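Long-range contacts in inorganic polyphosphate/ATP-glucomannokinase (Arthrobacter sp., PDB 1WOQ), which phosphorylates glucose and mannose, drawing the phosphoryl group from either inorganic polyphosphate or ATP: residues L129-Y134 with V242-R247; T143-T148 with E216-G221; I153-I158 with P165-G170; L172-H177 with Q203-H208. All coordinates share one frame; numbering follows the deposited sequence.

Contact 1 (L129-Y134 with V242-R247); sequences LAEARY and VPAVLR
E131 extends its carboxylate from helix 123-134 to the turn that follows strand 241-243 and takes two successive backbone N-H groups there. V245 N approaches E131 OE1 at 3.0 Å in a nearly straight bond (168°), on the syn side but 30° out of the carboxylate plane. L246 N lies 2.8 Å from E131 OE2 and uses the syn lone pair of that oxygen. A bend at chi2 (-57°) turns the acid toward these two amides, and OE1 accepts a further bond from A136 N, a little farther along the chain. Three N-H donors thus grip the buried carboxylate and probably help to stabilise its negative charge. In the actin-like ATPase fold of the ROK family, this helix links the two five-stranded sheets along the chain, following strand 118-122 of one and preceding strand 143-149 of the other, of which 241-243 is one edge strand; the clasp therefore ties the connecting helix to an edge of the second sheet. An alanine in place of E131 would probably leave the V245, L246 and A136 amides without this acceptor and the turn less firmly held. A244 CB lies against the carboxylate, 3.6 Å from E131 CD; the apolar contact beside it is L246 CD2 on A130 CB, 4.0 Å. The hydroxyl of Y134 turns elsewhere, to L31 O.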
loop_
_atom_site.group_PDB
_atom_site.type_symbol
_atom_site.label_atom_id
_atom_site.label_comp_id
_atom_site.label_asym_id
_atom_site.label_seq_id
_atom_site.Cartn_x
_atom_site.Cartn_y
_atom_site.Cartn_z
ATOM N N LEU A 129 -7.359 1.790 -3.105
ATOM C CA LEU A 129 -8.165 2.968 -3.428
ATOM C C LEU A 129 -7.716 3.525 -4.773
ATOM O O LEU A 129 -8.538 3.884 -5.624
ATOM C CB LEU A 129 -8.002 4.054 -2.359
ATOM C CG LEU A 129 -8.632 3.839 -0.984
ATOM C CD1 LEU A 129 -8.186 4.950 -0.033
ATOM C CD2 LEU A 129 -10.145 3.822 -1.119
ATOM N N ALA A 130 -6.402 3.598 -4.958
ATOM C CA ALA A 130 -5.838 4.111 -6.198
ATOM C C ALA A 130 -6.210 3.239 -7.399
ATOM O O ALA A 130 -6.592 3.760 -8.440
ATOM C CB ALA A 130 -4.325 4.224 -6.076
ATOM N N GLU A 131 -6.096 1.919 -7.259
ATOM C CA GLU A 131 -6.437 1.018 -8.360
ATOM C C GLU A 131 -7.925 1.061 -8.677
ATOM O O GLU A 131 -8.322 0.945 -9.837
ATOM C CB GLU A 131 -6.039 -0.430 -8.037
ATOM C CG GLU A 131 -4.548 -0.703 -8.070
ATOM C CD GLU A 131 -3.909 -0.345 -9.404
ATOM O OE1 GLU A 131 -4.382 -0.835 -10.452
ATOM O OE2 GLU A 131 -2.930 0.424 -9.401
ATOM N N ALA A 132 -8.746 1.217 -7.645
ATOM C CA ALA A 132 -10.193 1.265 -7.823
ATOM C C ALA A 132 -10.639 2.525 -8.559
ATOM O O ALA A 132 -11.553 2.488 -9.394
ATOM C CB ALA A 132 -10.882 1.190 -6.462
ATOM N N ARG A 133 -9.981 3.638 -8.255
ATOM C CA ARG A 133 -10.325 4.928 -8.847
ATOM C C ARG A 133 -9.618 5.282 -10.149
ATOM O O ARG A 133 -10.244 5.821 -11.067
ATOM C CB ARG A 133 -10.076 6.033 -7.812
ATOM C CG ARG A 133 -10.054 7.451 -8.367
ATOM C CD ARG A 133 -11.397 7.890 -8.920
ATOM N NE ARG A 133 -11.307 9.223 -9.512
ATOM C CZ ARG A 133 -12.338 9.895 -10.010
ATOM N NH1 ARG A 133 -12.152 11.102 -10.528
ATOM N NH2 ARG A 133 -13.554 9.365 -9.991
ATOM N N TYR A 134 -8.327 4.974 -10.236
ATOM C CA TYR A 134 -7.536 5.315 -11.415
ATOM C C TYR A 134 -6.874 4.142 -12.124
ATOM O O TYR A 134 -6.261 4.329 -13.177
ATOM C CB TYR A 134 -6.419 6.286 -11.021
ATOM C CG TYR A 134 -6.869 7.482 -10.220
ATOM C CD1 TYR A 134 -7.589 8.516 -10.817
ATOM C CD2 TYR A 134 -6.550 7.594 -8.864
ATOM C CE1 TYR A 134 -7.978 9.636 -10.085
ATOM C CE2 TYR A 134 -6.934 8.706 -8.126
ATOM C CZ TYR A 134 -7.647 9.725 -8.743
ATOM O OH TYR A 134 -8.020 10.834 -8.018
ATOM N N VAL A 242 -4.511 -9.521 -13.120
ATOM C CA VAL A 242 -3.681 -8.582 -13.854
ATOM C C VAL A 242 -2.804 -7.750 -12.928
ATOM O O VAL A 242 -3.103 -7.580 -11.742
ATOM C CB VAL A 242 -4.554 -7.609 -14.686
ATOM C CG1 VAL A 242 -5.528 -8.390 -15.556
ATOM C CG2 VAL A 242 -5.315 -6.669 -13.754
ATOM N N PRO A 243 -1.695 -7.224 -13.459
ATOM C CA PRO A 243 -0.825 -6.407 -12.615
ATOM C C PRO A 243 -1.469 -5.044 -12.381
ATOM O O PRO A 243 -2.301 -4.593 -13.174
ATOM C CB PRO A 243 0.457 -6.317 -13.436
ATOM C CG PRO A 243 -0.055 -6.345 -14.845
ATOM C CD PRO A 243 -1.092 -7.443 -14.786
ATOM N N ALA A 244 -1.090 -4.397 -11.284
ATOM C CA ALA A 244 -1.621 -3.082 -10.944
ATOM C C ALA A 244 -1.136 -2.021 -11.931
ATOM O O ALA A 244 -0.030 -2.122 -12.471
ATOM C CB ALA A 244 -1.193 -2.705 -9.527
ATOM N N VAL A 245 -1.970 -1.009 -12.157
ATOM C CA VAL A 245 -1.642 0.092 -13.059
ATOM C C VAL A 245 -0.634 1.009 -12.366
ATOM O O VAL A 245 0.359 1.429 -12.964
ATOM C CB VAL A 245 -2.908 0.895 -13.430
ATOM C CG1 VAL A 245 -2.533 2.164 -14.182
ATOM C CG2 VAL A 245 -3.832 0.027 -14.285
ATOM N N LEU A 246 -0.902 1.326 -11.102
ATOM C CA LEU A 246 0.007 2.159 -10.327
ATOM C C LEU A 246 0.871 1.217 -9.497
ATOM O O LEU A 246 0.386 0.210 -8.977
ATOM C CB LEU A 246 -0.765 3.108 -9.402
ATOM C CG LEU A 246 -1.632 4.196 -10.044
ATOM C CD1 LEU A 246 -2.975 3.616 -10.473
ATOM C CD2 LEU A 246 -1.848 5.318 -9.041
ATOM N N ARG A 247 2.155 1.526 -9.383
ATOM C CA ARG A 247 3.051 0.683 -8.604
ATOM C C ARG A 247 3.884 1.543 -7.670
ATOM O O ARG A 247 3.679 1.541 -6.455
ATOM C CB ARG A 247 3.959 -0.133 -9.535
ATOM C CG ARG A 247 4.875 -1.118 -8.814
ATOM C CD ARG A 247 5.509 -2.109 -9.785
ATOM N NE ARG A 247 6.355 -1.461 -10.785
ATOM C CZ ARG A 247 7.520 -0.877 -10.519
ATOM N NH1 ARG A 247 7.990 -0.857 -9.279
ATOM N NH2 ARG A 247 8.217 -0.312 -11.494
#

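Contact 2 (T143-T148 with E216-G221); sequences TVLVIT and ELFIVG
I219 lays its CD1 methyl between two valines of the adjacent strand, 3.8 Å from V144 CG1 and 4.2 Å from V146 CG2, and crosses both side chains obliquely. With CG1 beside the backbone N (chi1 -64°) and the chain extended beyond it, CD1 is carried back along the strand toward V144. The face bearing L145 and F218 is built differently: these two side chains lie side by side and point the same way, with L145 CD1 4.0 Å from F218 CE2 and L145 O at the edge of the ring. The backbones pair in parallel, in register from V144 with L217 to T148 with G221, at the centre of the five-stranded mixed sheet of the second lobe of this actin-like ATPase fold. L145 and I147 each both donate and accept. L145 N bonds to L217 O, and its own carbonyl receives I219 N; I147 N reaches I219 O at 2.8 Å, and I147 O takes G221 N, tilted 33° from the carbonyl plane. At the start of the pair, E216 N donates to T143 O, and a water links T143 N with E216 OE2. Helix 195-213 covers the L145 face through V209 and F206, the latter set edge-to-face against F218.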
loop_
_atom_site.group_PDB
_atom_site.type_symbol
_atom_site.label_atom_id
_atom_site.label_comp_id
_atom_site.label_asym_id
_atom_site.label_seq_id
_atom_site.Cartn_x
_atom_site.Cartn_y
_atom_site.Cartn_z
ATOM N N THR A 143 -16.570 -7.869 -5.838
ATOM C CA THR A 143 -15.328 -8.040 -5.099
ATOM C C THR A 143 -14.076 -7.993 -5.955
ATOM O O THR A 143 -13.918 -8.778 -6.889
ATOM C CB THR A 143 -15.352 -9.373 -4.339
ATOM O OG1 THR A 143 -16.476 -9.382 -3.455
ATOM C CG2 THR A 143 -14.069 -9.566 -3.532
ATOM N N VAL A 144 -13.188 -7.061 -5.618
ATOM C CA VAL A 144 -11.916 -6.892 -6.312
ATOM C C VAL A 144 -10.834 -6.921 -5.241
ATOM O O VAL A 144 -10.856 -6.120 -4.311
ATOM C CB VAL A 144 -11.861 -5.541 -7.068
ATOM C CG1 VAL A 144 -10.469 -5.316 -7.646
ATOM C CG2 VAL A 144 -12.901 -5.540 -8.190
ATOM N N LEU A 145 -9.887 -7.842 -5.361
ATOM C CA LEU A 145 -8.836 -7.936 -4.356
ATOM C C LEU A 145 -7.482 -7.539 -4.913
ATOM O O LEU A 145 -6.985 -8.143 -5.861
ATOM C CB LEU A 145 -8.778 -9.360 -3.786
ATOM C CG LEU A 145 -10.098 -9.872 -3.194
ATOM C CD1 LEU A 145 -9.925 -11.312 -2.716
ATOM C CD2 LEU A 145 -10.533 -8.973 -2.047
ATOM N N VAL A 146 -6.896 -6.503 -4.323
ATOM C CA VAL A 146 -5.587 -6.020 -4.741
ATOM C C VAL A 146 -4.571 -6.632 -3.782
ATOM O O VAL A 146 -4.563 -6.325 -2.592
ATOM C CB VAL A 146 -5.517 -4.481 -4.665
ATOM C CG1 VAL A 146 -4.201 -3.985 -5.255
ATOM C CG2 VAL A 146 -6.691 -3.875 -5.422
ATOM N N ILE A 147 -3.739 -7.525 -4.305
ATOM C CA ILE A 147 -2.733 -8.205 -3.499
ATOM C C ILE A 147 -1.365 -7.630 -3.842
ATOM O O ILE A 147 -0.948 -7.680 -4.997
ATOM C CB ILE A 147 -2.722 -9.720 -3.805
ATOM C CG1 ILE A 147 -4.110 -10.320 -3.546
ATOM C CG2 ILE A 147 -1.652 -10.416 -2.979
ATOM C CD1 ILE A 147 -4.593 -10.211 -2.101
ATOM N N THR A 148 -0.671 -7.081 -2.847
ATOM C CA THR A 148 0.650 -6.515 -3.089
ATOM C C THR A 148 1.752 -7.465 -2.621
ATOM O O THR A 148 1.691 -8.023 -1.521
ATOM C CB THR A 148 0.813 -5.142 -2.391
ATOM O OG1 THR A 148 0.746 -5.303 -0.968
ATOM C CG2 THR A 148 -0.294 -4.198 -2.831
ATOM N N GLU A 216 -14.153 -10.941 -8.480
ATOM C CA GLU A 216 -14.395 -10.637 -9.883
ATOM C C GLU A 216 -13.044 -10.423 -10.562
ATOM O O GLU A 216 -12.895 -10.647 -11.764
ATOM C CB GLU A 216 -15.215 -9.351 -10.013
ATOM C CG GLU A 216 -16.584 -9.389 -9.353
ATOM C CD GLU A 216 -17.466 -10.486 -9.909
ATOM O OE1 GLU A 216 -17.500 -10.647 -11.149
ATOM O OE2 GLU A 216 -18.129 -11.180 -9.109
ATOM N N LEU A 217 -12.060 -9.998 -9.775
ATOM C CA LEU A 217 -10.736 -9.704 -10.308
ATOM C C LEU A 217 -9.659 -9.661 -9.232
ATOM O O LEU A 217 -9.918 -9.282 -8.094
ATOM C CB LEU A 217 -10.766 -8.340 -11.013
ATOM C CG LEU A 217 -9.473 -7.753 -11.587
ATOM C CD1 LEU A 217 -9.069 -8.549 -12.816
ATOM C CD2 LEU A 217 -9.678 -6.281 -11.954
ATOM N N PHE A 218 -8.453 -10.061 -9.617
ATOM C CA PHE A 218 -7.285 -10.018 -8.741
ATOM C C PHE A 218 -6.377 -8.990 -9.402
ATOM O O PHE A 218 -6.191 -9.029 -10.616
ATOM C CB PHE A 218 -6.531 -11.354 -8.736
ATOM C CG PHE A 218 -7.014 -12.343 -7.716
ATOM C CD1 PHE A 218 -7.314 -13.651 -8.096
ATOM C CD2 PHE A 218 -7.096 -12.003 -6.368
ATOM C CE1 PHE A 218 -7.685 -14.608 -7.151
ATOM C CE2 PHE A 218 -7.465 -12.954 -5.415
ATOM C CZ PHE A 218 -7.760 -14.259 -5.810
ATOM N N ILE A 219 -5.827 -8.069 -8.622
ATOM C CA ILE A 219 -4.900 -7.079 -9.159
ATOM C C ILE A 219 -3.630 -7.259 -8.338
ATOM O O ILE A 219 -3.667 -7.177 -7.115
ATOM C CB ILE A 219 -5.419 -5.641 -8.982
ATOM C CG1 ILE A 219 -6.711 -5.448 -9.781
ATOM C CG2 ILE A 219 -4.359 -4.650 -9.450
ATOM C CD1 ILE A 219 -7.401 -4.120 -9.523
ATOM N N VAL A 220 -2.515 -7.526 -9.007
ATOM C CA VAL A 220 -1.264 -7.742 -8.300
ATOM C C VAL A 220 -0.390 -6.499 -8.264
ATOM O O VAL A 220 0.029 -5.987 -9.304
ATOM C CB VAL A 220 -0.468 -8.905 -8.929
ATOM C CG1 VAL A 220 0.807 -9.150 -8.131
ATOM C CG2 VAL A 220 -1.333 -10.165 -8.960
ATOM N N GLY A 221 -0.126 -6.024 -7.049
ATOM C CA GLY A 221 0.702 -4.850 -6.865
ATOM C C GLY A 221 2.026 -5.191 -6.206
ATOM O O GLY A 221 2.412 -6.358 -6.131
HETATM O O HOH W 1 -18.329 -10.067 -6.489
#

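Contact 3 (I153-I158 with P165-G170); sequences IGSAFI and PNAELG. With BGC (beta-D-glucopyranose), chain C.
Strand 153-158 and the loop 167-170 run roughly antiparallel, their directions 156° apart, and approach most closely at I153 and G170, whose CA atoms are 4.4 Å apart. I153 O meets G170 CA in a CA-H...O contact of 3.2 Å, so close that a side chain on the glycine would clash with this carbonyl. S155 OG, held between its own backbone N and carbonyl carbon (chi1 64°), donates to A167 O at 2.8 Å from above the carbonyl plane and accepts L169 N at 2.9 Å. Farther along, A167 CB sits at the edge of the F157 ring. Waters fill in the rest, one joining I153 O, G170 N and E168 OE1. This loop thereby presents E168 to the bound glucose, its two carboxylate oxygens taking one hydroxyl each: O2 to OE1 and O3 to OE2, both 2.6 Å. D123, N96, H171 and E180 complete the sugar's polar grip. Strand 153-159 itself pairs with strands 143-149 and 162-164, and L169 O accepts Y205 OH from helix 195-213.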
loop_
_atom_site.group_PDB
_atom_site.type_symbol
_atom_site.label_atom_id
_atom_site.label_comp_id
_atom_site.label_asym_id
_atom_site.label_seq_id
_atom_site.Cartn_x
_atom_site.Cartn_y
_atom_site.Cartn_z
ATOM N N ILE A 153 3.004 -9.268 2.390
ATOM C CA ILE A 153 1.949 -9.413 1.400
ATOM C C ILE A 153 0.808 -8.546 1.906
ATOM O O ILE A 153 0.318 -8.739 3.016
ATOM C CB ILE A 153 1.473 -10.872 1.257
ATOM C CG1 ILE A 153 2.582 -11.709 0.604
ATOM C CG2 ILE A 153 0.189 -10.922 0.409
ATOM C CD1 ILE A 153 2.208 -13.162 0.348
ATOM N N GLY A 154 0.420 -7.562 1.105
ATOM C CA GLY A 154 -0.659 -6.687 1.505
ATOM C C GLY A 154 -1.908 -7.022 0.728
ATOM O O GLY A 154 -1.846 -7.696 -0.303
ATOM N N SER A 155 -3.050 -6.565 1.224
ATOM C CA SER A 155 -4.302 -6.818 0.536
ATOM C C SER A 155 -5.298 -5.701 0.768
ATOM O O SER A 155 -5.520 -5.280 1.904
ATOM C CB SER A 155 -4.929 -8.135 1.004
ATOM O OG SER A 155 -5.283 -8.072 2.378
ATOM N N ALA A 156 -5.893 -5.225 -0.321
ATOM C CA ALA A 156 -6.922 -4.200 -0.251
ATOM C C ALA A 156 -8.195 -4.905 -0.708
ATOM O O ALA A 156 -8.241 -5.461 -1.810
ATOM C CB ALA A 156 -6.601 -3.044 -1.194
ATOM N N PHE A 157 -9.211 -4.896 0.143
ATOM C CA PHE A 157 -10.484 -5.530 -0.179
ATOM C C PHE A 157 -11.417 -4.440 -0.702
ATOM O O PHE A 157 -11.832 -3.552 0.044
ATOM C CB PHE A 157 -11.069 -6.184 1.081
ATOM C CG PHE A 157 -12.136 -7.213 0.802
ATOM C CD1 PHE A 157 -11.965 -8.533 1.212
ATOM C CD2 PHE A 157 -13.312 -6.862 0.143
ATOM C CE1 PHE A 157 -12.954 -9.493 0.971
ATOM C CE2 PHE A 157 -14.306 -7.808 -0.106
ATOM C CZ PHE A 157 -14.128 -9.128 0.310
ATOM N N ILE A 158 -11.723 -4.503 -1.994
ATOM C CA ILE A 158 -12.599 -3.528 -2.634
ATOM C C ILE A 158 -13.920 -4.209 -2.998
ATOM O O ILE A 158 -13.918 -5.321 -3.521
ATOM C CB ILE A 158 -11.965 -2.978 -3.944
ATOM C CG1 ILE A 158 -10.565 -2.418 -3.669
ATOM C CG2 ILE A 158 -12.858 -1.892 -4.544
ATOM C CD1 ILE A 158 -10.536 -1.262 -2.685
ATOM N N PRO A 165 -12.021 -1.652 4.613
ATOM C CA PRO A 165 -10.743 -1.496 5.309
ATOM C C PRO A 165 -10.093 -2.605 6.113
ATOM O O PRO A 165 -10.750 -3.478 6.679
ATOM C CB PRO A 165 -10.976 -0.253 6.166
ATOM C CG PRO A 165 -12.405 -0.407 6.556
ATOM C CD PRO A 165 -13.066 -0.834 5.258
ATOM N N ASN A 166 -8.766 -2.529 6.126
ATOM C CA ASN A 166 -7.905 -3.410 6.897
ATOM C C ASN A 166 -7.930 -4.917 6.671
ATOM O O ASN A 166 -7.752 -5.680 7.618
ATOM C CB ASN A 166 -8.123 -3.111 8.385
ATOM C CG ASN A 166 -7.682 -1.703 8.770
ATOM O OD1 ASN A 166 -8.439 -0.937 9.380
ATOM N ND2 ASN A 166 -6.451 -1.360 8.418
ATOM N N ALA A 167 -8.133 -5.365 5.436
ATOM C CA ALA A 167 -8.096 -6.810 5.200
ATOM C C ALA A 167 -6.614 -7.186 5.277
ATOM O O ALA A 167 -5.778 -6.542 4.640
ATOM C CB ALA A 167 -8.658 -7.150 3.819
ATOM N N GLU A 168 -6.283 -8.208 6.063
ATOM C CA GLU A 168 -4.888 -8.634 6.209
ATOM C C GLU A 168 -4.671 -10.033 5.642
ATOM O O GLU A 168 -4.196 -10.927 6.338
ATOM C CB GLU A 168 -4.483 -8.603 7.691
ATOM C CG GLU A 168 -4.241 -7.199 8.250
ATOM C CD GLU A 168 -2.931 -6.590 7.763
ATOM O OE1 GLU A 168 -1.978 -7.356 7.509
ATOM O OE2 GLU A 168 -2.848 -5.345 7.657
ATOM N N LEU A 169 -5.014 -10.207 4.369
ATOM C CA LEU A 169 -4.886 -11.496 3.695
ATOM C C LEU A 169 -3.458 -11.998 3.547
ATOM O O LEU A 169 -3.240 -13.158 3.193
ATOM C CB LEU A 169 -5.566 -11.432 2.322
ATOM C CG LEU A 169 -7.043 -11.844 2.243
ATOM C CD1 LEU A 169 -7.765 -11.578 3.547
ATOM C CD2 LEU A 169 -7.706 -11.117 1.084
ATOM N N GLY A 170 -2.486 -11.130 3.810
ATOM C CA GLY A 170 -1.101 -11.548 3.726
ATOM C C GLY A 170 -0.786 -12.419 4.925
ATOM O O GLY A 170 0.262 -13.065 4.980
HETATM C C2 BGC C . 1.209 -6.121 6.894
HETATM C C3 BGC C . 0.153 -5.345 6.096
HETATM C C4 BGC C . 0.812 -4.633 4.906
HETATM C C5 BGC C . 1.607 -5.648 4.071
HETATM C C6 BGC C . 2.364 -5.026 2.914
HETATM C C1 BGC C . 1.951 -7.072 5.952
HETATM O O1 BGC C . 2.940 -7.761 6.635
HETATM O O2 BGC C . 0.586 -6.855 7.934
HETATM O O3 BGC C . -0.493 -4.397 6.932
HETATM O O4 BGC C . -0.186 -4.022 4.095
HETATM O O5 BGC C . 2.575 -6.323 4.905
HETATM O O6 BGC C . 3.192 -3.958 3.350
HETATM O O HOH W 2 -1.843 -8.339 4.729
HETATM O O HOH W 3 -2.598 -5.423 3.957
HETATM O O HOH W 4 -8.768 -3.917 2.881
#

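Contact 4 (L172-H177 with Q203-H208); sequences LEIDGH and QRYFSH
The charged part of this contact is a salt bridge between D175 and R204, with D175 OD1 3.1 Å from R204 NH1 at the edge of the guanidinium group; the same nitrogen makes a weak hydrogen bond to D175 OD2 at 3.3 Å. The carboxylate and guanidinium planes are 53° apart, so the pairing is not the flat, two-pronged kind. Bends at chi2 and chi3 carry the R204 head across I174, whose CG2 methyl covers one guanidinium face, 3.5 Å from NH1. A lysine in place of R204 has no flat head to lie against the I174 methyl, and would probably leave that side of I174 less well covered and D175 less firmly paired. The apolar contacts centre on I174. Its CD1 packs tightly on Y205 CD1 at 3.3 Å, the two side chains crossing at about a right angle, while H208 slides past it with ND1 3.9 Å from that methyl. L172 CD1 adds a looser touch to Y205 CE1 at 4.4 Å. Backbone bonds within the type I' turn I174-H177 close a small beta hairpin and hold D175 beside the helix. This hairpin, strands 173-174 and 177-178, lies at the surface against helix 195-213; Y205 also touches I147 of strand 143-149, and helix 179-183 adjoins through A179.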
loop_
_atom_site.group_PDB
_atom_site.type_symbol
_atom_site.label_atom_id
_atom_site.label_comp_id
_atom_site.label_asym_id
_atom_site.label_seq_id
_atom_site.Cartn_x
_atom_site.Cartn_y
_atom_site.Cartn_z
ATOM N N LEU A 172 -3.027 -14.832 6.100
ATOM C CA LEU A 172 -3.848 -16.026 6.071
ATOM C C LEU A 172 -2.819 -17.121 6.299
ATOM O O LEU A 172 -1.654 -16.960 5.933
ATOM C CB LEU A 172 -4.452 -16.237 4.681
ATOM C CG LEU A 172 -5.610 -15.364 4.210
ATOM C CD1 LEU A 172 -5.818 -15.553 2.705
ATOM C CD2 LEU A 172 -6.869 -15.748 4.977
ATOM N N GLU A 173 -3.226 -18.221 6.917
ATOM C CA GLU A 173 -2.301 -19.325 7.105
ATOM C C GLU A 173 -2.504 -20.223 5.899
ATOM O O GLU A 173 -3.638 -20.488 5.506
ATOM C CB GLU A 173 -2.621 -20.101 8.377
ATOM C CG GLU A 173 -1.772 -21.345 8.540
ATOM C CD GLU A 173 -2.183 -22.166 9.734
ATOM O OE1 GLU A 173 -2.355 -23.393 9.570
ATOM O OE2 GLU A 173 -2.332 -21.582 10.831
ATOM N N ILE A 174 -1.412 -20.671 5.292
ATOM C CA ILE A 174 -1.506 -21.545 4.134
ATOM C C ILE A 174 -0.412 -22.596 4.231
ATOM O O ILE A 174 0.770 -22.272 4.353
ATOM C CB ILE A 174 -1.353 -20.760 2.816
ATOM C CG1 ILE A 174 -2.504 -19.755 2.678
ATOM C CG2 ILE A 174 -1.363 -21.717 1.635
ATOM C CD1 ILE A 174 -2.449 -18.924 1.423
ATOM N N ASP A 175 -0.831 -23.857 4.197
ATOM C CA ASP A 175 0.085 -24.985 4.299
ATOM C C ASP A 175 1.017 -24.897 5.509
ATOM O O ASP A 175 2.229 -25.092 5.403
ATOM C CB ASP A 175 0.873 -25.136 2.995
ATOM C CG ASP A 175 -0.027 -25.483 1.819
ATOM O OD1 ASP A 175 -0.968 -26.281 2.020
ATOM O OD2 ASP A 175 0.196 -24.973 0.702
ATOM N N GLY A 176 0.427 -24.586 6.661
ATOM C CA GLY A 176 1.172 -24.513 7.907
ATOM C C GLY A 176 1.979 -23.260 8.191
ATOM O O GLY A 176 2.649 -23.183 9.221
ATOM N N HIS A 177 1.920 -22.273 7.303
ATOM C CA HIS A 177 2.679 -21.044 7.502
ATOM C C HIS A 177 1.911 -19.769 7.235
ATOM O O HIS A 177 0.958 -19.754 6.467
ATOM C CB HIS A 177 3.907 -21.013 6.591
ATOM C CG HIS A 177 5.003 -21.930 7.018
ATOM N ND1 HIS A 177 5.238 -23.142 6.408
ATOM C CD2 HIS A 177 5.926 -21.816 8.002
ATOM C CE1 HIS A 177 6.259 -23.736 6.996
ATOM N NE2 HIS A 177 6.694 -22.953 7.967
ATOM N N GLN A 203 0.167 -19.901 -7.072
ATOM C CA GLN A 203 -0.989 -20.669 -7.540
ATOM C C GLN A 203 -1.774 -21.108 -6.310
ATOM O O GLN A 203 -3.002 -21.025 -6.277
ATOM C CB GLN A 203 -0.532 -21.906 -8.321
ATOM C CG GLN A 203 -1.646 -22.903 -8.681
ATOM C CD GLN A 203 -2.709 -22.314 -9.591
ATOM O OE1 GLN A 203 -2.413 -21.503 -10.465
ATOM N NE2 GLN A 203 -3.954 -22.736 -9.400
ATOM N N ARG A 204 -1.048 -21.574 -5.301
ATOM C CA ARG A 204 -1.664 -22.022 -4.058
ATOM C C ARG A 204 -2.350 -20.867 -3.342
ATOM O O ARG A 204 -3.499 -20.993 -2.910
ATOM C CB ARG A 204 -0.612 -22.634 -3.128
ATOM C CG ARG A 204 -1.183 -23.184 -1.822
ATOM C CD ARG A 204 -2.159 -24.318 -2.099
ATOM N NE ARG A 204 -3.513 -24.028 -1.637
ATOM C CZ ARG A 204 -3.925 -24.156 -0.379
ATOM N NH1 ARG A 204 -3.091 -24.576 0.561
ATOM N NH2 ARG A 204 -5.178 -23.863 -0.062
ATOM N N TYR A 205 -1.645 -19.748 -3.213
ATOM C CA TYR A 205 -2.193 -18.577 -2.527
ATOM C C TYR A 205 -3.439 -18.023 -3.211
ATOM O O TYR A 205 -4.493 -17.881 -2.582
ATOM C CB TYR A 205 -1.142 -17.464 -2.431
ATOM C CG TYR A 205 -1.633 -16.243 -1.679
ATOM C CD1 TYR A 205 -1.637 -16.215 -0.284
ATOM C CD2 TYR A 205 -2.141 -15.136 -2.360
ATOM C CE1 TYR A 205 -2.139 -15.111 0.417
ATOM C CE2 TYR A 205 -2.645 -14.033 -1.672
ATOM C CZ TYR A 205 -2.642 -14.028 -0.284
ATOM O OH TYR A 205 -3.160 -12.947 0.403
ATOM N N PHE A 206 -3.328 -17.708 -4.498
ATOM C CA PHE A 206 -4.466 -17.151 -5.213
ATOM C C PHE A 206 -5.643 -18.104 -5.360
ATOM O O PHE A 206 -6.792 -17.669 -5.297
ATOM C CB PHE A 206 -4.037 -16.613 -6.582
ATOM C CG PHE A 206 -3.270 -15.325 -6.501
ATOM C CD1 PHE A 206 -1.883 -15.320 -6.561
ATOM C CD2 PHE A 206 -3.939 -14.117 -6.321
ATOM C CE1 PHE A 206 -1.168 -14.127 -6.444
ATOM C CE2 PHE A 206 -3.237 -12.920 -6.202
ATOM C CZ PHE A 206 -1.846 -12.927 -6.264
ATOM N N SER A 207 -5.380 -19.395 -5.544
ATOM C CA SER A 207 -6.487 -20.337 -5.664
ATOM C C SER A 207 -7.196 -20.455 -4.314
ATOM O O SER A 207 -8.412 -20.629 -4.255
ATOM C CB SER A 207 -5.994 -21.713 -6.148
ATOM O OG SER A 207 -5.126 -22.319 -5.216
ATOM N N HIS A 208 -6.444 -20.348 -3.223
ATOM C CA HIS A 208 -7.053 -20.422 -1.899
ATOM C C HIS A 208 -7.923 -19.190 -1.664
ATOM O O HIS A 208 -9.070 -19.307 -1.236
ATOM C CB HIS A 208 -5.987 -20.498 -0.803
ATOM C CG HIS A 208 -6.557 -20.554 0.582
ATOM N ND1 HIS A 208 -6.246 -19.629 1.556
ATOM C CD2 HIS A 208 -7.427 -21.420 1.151
ATOM C CE1 HIS A 208 -6.900 -19.924 2.666
ATOM N NE2 HIS A 208 -7.624 -21.006 2.447
#

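How the contacts relate
Contact 2 is the buried core of the group, held by backbone pairing and apolar side chains, and the others are arranged around its sheet. Contact 1 continues from it on one flank, V242 O and A244 N bonding to the backbone of V220, but relies on one buried acid gripping amides. Contact 3 extends the same sheet on the other flank, where V146 O receives A156 N; there a serine, ordered waters and the sugar carry the polar chemistry. Contact 4 is the surface member, with an ion pair at its rim; its helix nevertheless packs F206 on I147 and V220 of contact 2, and also reaches the loop of contact 3 through Y205. Contacts 1 and 4 do not touch.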